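Local coordinates for cupin 2, conserved barrel domain protein (Novosphingobium aromaticivorans DSM 12444, PDB 3ES1) that is of unknown function but has the beta-barrel fold of the cupin family and assembles as a pair of subunits, at residues S9-V14 with V83-P88. Sequence-based numbering, arbitrary orientation. Where two conformers were deposited one is given.
Sequences SGLPPV and VVDMLP
Ser-9 and Asp-85 join the N-terminal loop to one face of the large antiparallel sheet of a cupin fold. The loop 9-14 lies over the end of strand 79-86 and then enters strand 14-21, one of the two outermost strands of that sheet within the chain.

One hydrogen bond crosses the contact. Ser-9 OG donates to Asp-85 OD2 at 2.7 Å. It meets the oxygen on its anti side, 29° out of the carboxylate plane. With chi1 at 54°, OG is flanked by its own backbone N and C, which lets it reach both Asp-85 and Leu-11 N. Ser-9 OG also accepts a weak bond from Leu-11 N, at 3.3 Å, which makes an ST turn over Gly-10.

The buried carboxylate has further partners. Thr-37 on strand 27-39 bonds to OD2, and Arg-146 on strand 145-153 forms a salt bridge with OD1. These bonds probably fix the rotation of the group and offset its charge. Arg-146 also bonds to Pro-12 O, so this one arginine ties both segments to strand 145-153, the sheet neighbour of 79-86.

The remaining contacts are apolar. Leu-11 CD1 sits over one face of the carboxylate, 4.0 Å from Asp-85 CG. Leu-87 brings CD1 to 4.0 Å from Ser-9 CB. At the other end, Val-14 and Val-83 point toward each other and pack loosely. Gly-125 and Ile-127 of the second subunit pack on these valines, so this end borders the dimer interface. The valine contact is made by one methyl from each residue, Val-14 CG2 and Val-83 CG1, 4.5 Å apart.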
loop_
_atom_site.group_PDB
_atom_site.type_symbol
_atom_site.label_atom_id
_atom_site.label_comp_id
_atom_site.label_asym_id
_atom_site.label_seq_id
_atom_site.Cartn_x
_atom_site.Cartn_y
_atom_site.Cartn_z
ATOM N N SER A 9 19.679 -6.355 4.246
ATOM C CA SER A 9 19.913 -4.906 4.375
ATOM C C SER A 9 20.274 -4.565 5.809
ATOM O O SER A 9 20.607 -3.427 6.126
ATOM C CB SER A 9 18.634 -4.145 4.061
ATOM O OG SER A 9 17.603 -4.661 4.898
ATOM N N GLY A 10 20.182 -5.565 6.670
ATOM C CA GLY A 10 20.394 -5.370 8.123
ATOM C C GLY A 10 19.178 -4.949 8.914
ATOM O O GLY A 10 19.244 -4.782 10.160
ATOM N N LEU A 11 18.083 -4.798 8.192
ATOM C CA LEU A 11 16.756 -4.474 8.783
ATOM C C LEU A 11 15.947 -5.731 9.148
ATOM O O LEU A 11 16.214 -6.820 8.645
ATOM C CB LEU A 11 15.957 -3.614 7.814
ATOM C CG LEU A 11 16.517 -2.240 7.477
ATOM C CD1 LEU A 11 15.647 -1.529 6.443
ATOM C CD2 LEU A 11 16.592 -1.417 8.752
ATOM N N PRO A 12 14.998 -5.601 10.080
ATOM C CA PRO A 12 14.198 -6.757 10.531
ATOM C C PRO A 12 13.448 -7.459 9.420
ATOM O O PRO A 12 13.138 -6.835 8.409
ATOM C CB PRO A 12 13.182 -6.115 11.489
ATOM C CG PRO A 12 13.854 -4.927 12.018
ATOM C CD PRO A 12 14.612 -4.370 10.808
ATOM N N PRO A 13 13.206 -8.769 9.573
ATOM C CA PRO A 13 12.347 -9.450 8.598
ATOM C C PRO A 13 10.940 -8.936 8.723
ATOM O O PRO A 13 10.575 -8.267 9.686
ATOM C CB PRO A 13 12.416 -10.927 8.996
ATOM C CG PRO A 13 12.829 -10.937 10.453
ATOM C CD PRO A 13 13.650 -9.659 10.663
ATOM N N VAL A 14 10.141 -9.287 7.738
ATOM C CA VAL A 14 8.775 -8.775 7.614
ATOM C C VAL A 14 7.714 -9.848 7.935
ATOM O O VAL A 14 7.696 -10.904 7.360
ATOM C CB VAL A 14 8.563 -8.251 6.173
ATOM C CG1 VAL A 14 7.105 -7.737 5.959
ATOM C CG2 VAL A 14 9.642 -7.192 5.798
ATOM N N VAL A 83 8.217 -5.186 -0.597
ATOM C CA VAL A 83 9.069 -4.381 0.244
ATOM C C VAL A 83 10.485 -4.293 -0.370
ATOM O O VAL A 83 11.111 -5.312 -0.717
ATOM C CB VAL A 83 9.116 -4.940 1.696
ATOM C CG1 VAL A 83 10.099 -4.134 2.547
ATOM C CG2 VAL A 83 7.734 -5.015 2.332
ATOM N N VAL A 84 10.945 -3.067 -0.530
ATOM C CA VAL A 84 12.297 -2.781 -1.123
ATOM C C VAL A 84 13.138 -1.992 -0.133
ATOM O O VAL A 84 12.742 -0.923 0.355
ATOM C CB VAL A 84 12.238 -2.048 -2.511
ATOM C CG1 VAL A 84 13.640 -1.817 -3.091
ATOM C CG2 VAL A 84 11.423 -2.877 -3.509
ATOM N N ASP A 85 14.297 -2.561 0.178
ATOM C CA ASP A 85 15.288 -1.894 1.051
ATOM C C ASP A 85 16.400 -1.388 0.184
ATOM O O ASP A 85 17.204 -2.162 -0.340
ATOM C CB ASP A 85 15.876 -2.847 2.079
ATOM C CG ASP A 85 14.835 -3.426 3.034
ATOM O OD1 ASP A 85 13.678 -2.948 3.088
ATOM O OD2 ASP A 85 15.207 -4.350 3.786
HETATM N N MSE A 86 16.422 -0.068 0.042
HETATM C CA MSE A 86 17.451 0.641 -0.727
HETATM C C MSE A 86 18.662 0.795 0.181
HETATM O O MSE A 86 18.561 1.308 1.301
HETATM C CB MSE A 86 16.973 2.023 -1.198
HETATM C CG MSE A 86 15.805 2.052 -2.214
HETATM SE SE MSE A 86 16.091 0.988 -3.809
HETATM C CE MSE A 86 17.273 2.065 -4.873
ATOM N N LEU A 87 19.803 0.319 -0.298
ATOM C CA LEU A 87 21.039 0.334 0.512
ATOM C C LEU A 87 21.748 1.685 0.456
ATOM O O LEU A 87 21.564 2.448 -0.498
ATOM C CB LEU A 87 21.985 -0.819 0.116
ATOM C CG LEU A 87 21.763 -2.221 0.756
ATOM C CD1 LEU A 87 20.380 -2.678 0.795
ATOM C CD2 LEU A 87 22.572 -3.277 0.097
ATOM N N PRO A 88 22.525 2.015 1.508
ATOM C CA PRO A 88 23.131 3.360 1.545
ATOM C C PRO A 88 24.066 3.603 0.367
ATOM O O PRO A 88 24.840 2.737 0.011
ATOM C CB PRO A 88 23.905 3.379 2.875
ATOM C CG PRO A 88 23.753 2.117 3.482
ATOM C CD PRO A 88 22.738 1.285 2.759
#